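Local coordinates for uncharacterized protein (Staphylococcus aureus subsp. aureus, PDB 3H04) that is of unknown function but belongs to the alpha/beta-hydrolase clan and probably acts as a serine hydrolase related to feruloyl esterases, at residues V73-D76 against C77-D81; Y199-P203 against D204-T208. One frame throughout, in Å; residues are numbered along the deposited sequence.

Contact 1: V73-D76 against C77-D81; sequences VSLD and CIIED
Val73 and Cys77 meet across the first turn of helix 75-91, where the sulfur swings back toward Val73, the residue before the N-cap. With SG anti to its own backbone N (chi1 -175°), Cys77 lays that atom 3.7 Å from Val73 CB and almost as near to CG1 of the same valine. The other methyl, Val73 CG2, stays beside the cysteine and also reaches Ile78 CG1, 4.0 Å away. In Leu75 the CA-CB bond points away from 77-81, but a chi1 of 178° swings the branched end back toward the helix: CG lies 4.0 Å from Ile79 CD1, while CD1 touches both Ile79 CG1 and Ile78 CB more loosely, both leucine-isoleucine pairs meeting at a slant. These buried chains continue onto helix 105-116, through Tyr108, Leu109 and Leu112.

Ser74 closes the open end of the helix. Its OG accepts two weak bonds, from Cys77 N at 3.4 Å, nearly straight, and from Asp76 N at 3.1 Å, more bent, while its carbonyl O accepts Ile78 N. Asp76 OD1 makes a salt bridge to Lys198 NZ and a probable hydrogen bond to Tyr199 OH; Glu80 instead draws its CG to 3.4 Å from Asp76 O. The arrangement is that of a serine N-cap with a hydrophobic staple, Val73 to Ile78, on one of the helices that flank the central sheet of an alpha/beta-hydrolase fold.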
loop_
_atom_site.group_PDB
_atom_site.type_symbol
_atom_site.label_atom_id
_atom_site.label_comp_id
_atom_site.label_asym_id
_atom_site.label_seq_id
_atom_site.Cartn_x
_atom_site.Cartn_y
_atom_site.Cartn_z
ATOM N N VAL A 73 -5.035 14.398 7.701
ATOM C CA VAL A 73 -5.696 13.477 8.647
ATOM C C VAL A 73 -4.605 12.637 9.291
ATOM O O VAL A 73 -3.439 12.698 8.863
ATOM C CB VAL A 73 -6.702 12.561 7.968
ATOM C CG1 VAL A 73 -7.772 13.397 7.176
ATOM C CG2 VAL A 73 -5.966 11.467 7.084
ATOM N N SER A 74 -4.965 11.877 10.322
ATOM C CA SER A 74 -4.012 10.993 10.978
ATOM C C SER A 74 -4.064 9.554 10.401
ATOM O O SER A 74 -4.954 9.188 9.631
ATOM C CB SER A 74 -4.312 10.917 12.482
ATOM O OG SER A 74 -5.414 10.029 12.703
ATOM N N LEU A 75 -3.115 8.722 10.807
ATOM C CA LEU A 75 -3.139 7.321 10.412
ATOM C C LEU A 75 -4.396 6.586 10.931
ATOM O O LEU A 75 -4.854 5.643 10.298
ATOM C CB LEU A 75 -1.882 6.583 10.889
ATOM C CG LEU A 75 -1.757 5.085 10.605
ATOM C CD1 LEU A 75 -1.768 4.772 9.087
ATOM C CD2 LEU A 75 -0.487 4.498 11.203
ATOM N N ASP A 76 -4.977 7.022 12.059
ATOM C CA ASP A 76 -6.208 6.396 12.535
ATOM C C ASP A 76 -7.322 6.626 11.515
ATOM O O ASP A 76 -8.104 5.723 11.237
ATOM C CB ASP A 76 -6.673 6.914 13.914
ATOM C CG ASP A 76 -5.859 6.340 15.077
ATOM O OD1 ASP A 76 -5.409 5.174 15.038
ATOM O OD2 ASP A 76 -5.672 7.098 16.046
ATOM N N CYS A 77 -7.385 7.838 10.979
ATOM C CA CYS A 77 -8.308 8.148 9.899
ATOM C C CYS A 77 -8.041 7.339 8.601
ATOM O O CYS A 77 -8.992 6.891 7.978
ATOM C CB CYS A 77 -8.280 9.625 9.644
ATOM S SG CYS A 77 -9.485 10.213 8.433
ATOM N N ILE A 78 -6.761 7.187 8.200
ATOM C CA ILE A 78 -6.400 6.389 7.055
ATOM C C ILE A 78 -6.946 4.948 7.187
ATOM O O ILE A 78 -7.598 4.421 6.280
ATOM C CB ILE A 78 -4.864 6.391 6.831
ATOM C CG1 ILE A 78 -4.405 7.811 6.401
ATOM C CG2 ILE A 78 -4.451 5.219 5.794
ATOM C CD1 ILE A 78 -2.913 7.914 6.049
ATOM N N ILE A 79 -6.697 4.337 8.337
ATOM C CA ILE A 79 -7.122 2.976 8.595
ATOM C C ILE A 79 -8.641 2.896 8.563
ATOM O O ILE A 79 -9.216 1.960 7.986
ATOM C CB ILE A 79 -6.550 2.463 9.910
ATOM C CG1 ILE A 79 -5.006 2.363 9.752
ATOM C CG2 ILE A 79 -7.176 1.100 10.306
ATOM C CD1 ILE A 79 -4.277 2.046 11.052
ATOM N N GLU A 80 -9.296 3.906 9.117
ATOM C CA GLU A 80 -10.765 3.938 9.066
ATOM C C GLU A 80 -11.278 4.043 7.621
ATOM O O GLU A 80 -12.220 3.371 7.257
ATOM C CB GLU A 80 -11.345 5.077 9.935
ATOM C CG GLU A 80 -11.370 4.729 11.396
ATOM C CD GLU A 80 -11.839 5.863 12.310
ATOM O OE1 GLU A 80 -12.353 6.910 11.801
ATOM O OE2 GLU A 80 -11.687 5.672 13.553
ATOM N N ASP A 81 -10.652 4.893 6.803
ATOM C CA ASP A 81 -11.053 5.032 5.386
ATOM C C ASP A 81 -10.821 3.738 4.612
ATOM O O ASP A 81 -11.634 3.315 3.803
ATOM C CB ASP A 81 -10.246 6.184 4.699
ATOM C CG ASP A 81 -10.724 7.604 5.090
ATOM O OD1 ASP A 81 -11.724 7.751 5.847
ATOM O OD2 ASP A 81 -10.083 8.594 4.605
#

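Contact 2: Y199-P203 against D204-T208; sequences YNIAP and DELKT
Ile201 reaches Glu205 and Leu206 with one methyl. Its CG2 lies 3.7 Å from both Glu205 CB and Leu206 CD2, and the isoleucine crosses each of these chains at about a right angle. Leu206 answers with CG anti to its carbonyl carbon (chi1 -76°), which sets CG 3.6 Å from Ala202 O; a chi2 of 174° then directs CD1 to 4.0 Å from Ile201 O, while CD2 is the branch that meets the isoleucine methyl. Glu205 starts alike but bends at chi2 (-93°); its CG passes 4.1 Å from Ala202 CB before the carboxylate leads away from the turn.

Ala202 is the N-cap of the short helix 203-206, and Pro203, with no N-H to offer, occupies the first helical position. Ala202 O accepts Leu206 N at 2.9 Å and also a weak, bent bond from Glu205 N. One residue on, Pro203 O accepts a hydrogen bond from Lys207 N, and the CG of the same lysine lies 3.2 Å from that oxygen. Thr208 turns OG1 back to Glu205 O at 2.8 Å, and its N joins from the same face of that carbonyl.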
loop_
_atom_site.group_PDB
_atom_site.type_symbol
_atom_site.label_atom_id
_atom_site.label_comp_id
_atom_site.label_asym_id
_atom_site.label_seq_id
_atom_site.Cartn_x
_atom_site.Cartn_y
_atom_site.Cartn_z
ATOM N N TYR A 199 -0.983 -0.806 15.047
ATOM C CA TYR A 199 -0.180 -0.350 13.905
ATOM C C TYR A 199 1.032 -1.245 13.577
ATOM O O TYR A 199 1.771 -0.931 12.654
ATOM C CB TYR A 199 0.327 1.083 14.160
ATOM C CG TYR A 199 -0.707 2.009 14.779
ATOM C CD1 TYR A 199 -1.802 2.461 14.050
ATOM C CD2 TYR A 199 -0.594 2.400 16.110
ATOM C CE1 TYR A 199 -2.744 3.338 14.637
ATOM C CE2 TYR A 199 -1.542 3.231 16.724
ATOM C CZ TYR A 199 -2.607 3.691 15.980
ATOM O OH TYR A 199 -3.526 4.491 16.603
ATOM N N ASN A 200 1.200 -2.326 14.329
ATOM C CA ASN A 200 2.372 -3.196 14.308
ATOM C C ASN A 200 1.864 -4.628 14.411
ATOM O O ASN A 200 1.360 -5.050 15.487
ATOM C CB ASN A 200 3.284 -2.842 15.470
ATOM C CG ASN A 200 3.689 -1.424 15.412
ATOM O OD1 ASN A 200 3.119 -0.553 16.111
ATOM N ND2 ASN A 200 4.588 -1.122 14.481
ATOM N N ILE A 201 1.958 -5.382 13.319
ATOM C CA ILE A 201 1.324 -6.717 13.295
ATOM C C ILE A 201 2.158 -7.679 14.122
ATOM O O ILE A 201 3.327 -7.930 13.792
ATOM C CB ILE A 201 1.099 -7.234 11.861
ATOM C CG1 ILE A 201 0.216 -6.293 11.080
ATOM C CG2 ILE A 201 0.398 -8.597 11.858
ATOM C CD1 ILE A 201 0.054 -6.722 9.602
ATOM N N ALA A 202 1.584 -8.193 15.219
ATOM C CA ALA A 202 2.311 -9.054 16.149
ATOM C C ALA A 202 2.705 -10.401 15.513
ATOM O O ALA A 202 2.053 -10.850 14.573
ATOM C CB ALA A 202 1.479 -9.320 17.436
ATOM N N PRO A 203 3.754 -11.061 16.051
ATOM C CA PRO A 203 4.150 -12.378 15.510
ATOM C C PRO A 203 3.004 -13.404 15.427
ATOM O O PRO A 203 2.896 -14.120 14.421
ATOM C CB PRO A 203 5.205 -12.840 16.503
ATOM C CG PRO A 203 5.856 -11.594 16.926
ATOM C CD PRO A 203 4.689 -10.643 17.120
ATOM N N ASP A 204 2.163 -13.452 16.469
ATOM C CA ASP A 204 1.047 -14.405 16.534
ATOM C C ASP A 204 -0.035 -14.113 15.504
ATOM O O ASP A 204 -0.739 -15.020 15.071
ATOM C CB ASP A 204 0.431 -14.444 17.931
ATOM C CG ASP A 204 1.179 -15.374 18.881
ATOM O OD1 ASP A 204 2.137 -16.057 18.428
ATOM O OD2 ASP A 204 0.778 -15.460 20.075
ATOM N N GLU A 205 -0.139 -12.841 15.111
ATOM C CA GLU A 205 -1.016 -12.378 14.075
ATOM C C GLU A 205 -0.432 -12.649 12.681
ATOM O O GLU A 205 -1.164 -13.121 11.805
ATOM C CB GLU A 205 -1.271 -10.866 14.265
ATOM C CG GLU A 205 -1.938 -10.540 15.589
ATOM C CD GLU A 205 -3.446 -10.471 15.469
ATOM O OE1 GLU A 205 -4.041 -11.340 14.761
ATOM O OE2 GLU A 205 -4.040 -9.521 16.071
ATOM N N LEU A 206 0.873 -12.428 12.504
ATOM C CA LEU A 206 1.545 -12.762 11.238
ATOM C C LEU A 206 1.400 -14.265 10.904
ATOM O O LEU A 206 1.166 -14.666 9.752
ATOM C CB LEU A 206 3.027 -12.393 11.314
ATOM C CG LEU A 206 3.365 -10.910 11.195
ATOM C CD1 LEU A 206 4.857 -10.718 11.439
ATOM C CD2 LEU A 206 2.944 -10.415 9.798
ATOM N N LYS A 207 1.541 -15.085 11.950
ATOM C CA LYS A 207 1.411 -16.537 11.860
ATOM C C LYS A 207 0.070 -17.012 11.319
ATOM O O LYS A 207 -0.051 -18.126 10.839
ATOM C CB LYS A 207 1.572 -17.155 13.239
ATOM C CG LYS A 207 2.981 -17.248 13.737
ATOM C CD LYS A 207 3.052 -18.195 14.965
ATOM C CE LYS A 207 2.763 -19.640 14.657
ATOM N NZ LYS A 207 3.143 -20.502 15.837
ATOM N N THR A 208 -0.953 -16.182 11.446
ATOM C CA THR A 208 -2.275 -16.552 10.978
ATOM C C THR A 208 -2.668 -15.856 9.693
ATOM O O THR A 208 -3.812 -15.963 9.286
ATOM C CB THR A 208 -3.339 -16.229 12.075
ATOM O OG1 THR A 208 -3.407 -14.822 12.243
ATOM C CG2 THR A 208 -2.961 -16.908 13.388
#

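Overall arrangement
Both contacts show how a chain enters a helix, and both are partly buried, contact 2 being the more exposed. Contact 1 begins the long helix 75-91, where a serine side chain does the capping and aliphatic side chains feed into the core; contact 2 begins the short helix 203-206, where the cap residue is an alanine and the backbone carbonyls carry most of the polar bonding. Helix 105-116 is their shared partner, packing against apolar side chains of contact 1 and against Ile201 and Glu205 of contact 2. They also touch directly, the ring of Tyr199 packing on Leu75 and Ile79, although the contact centres are about 20 Å apart.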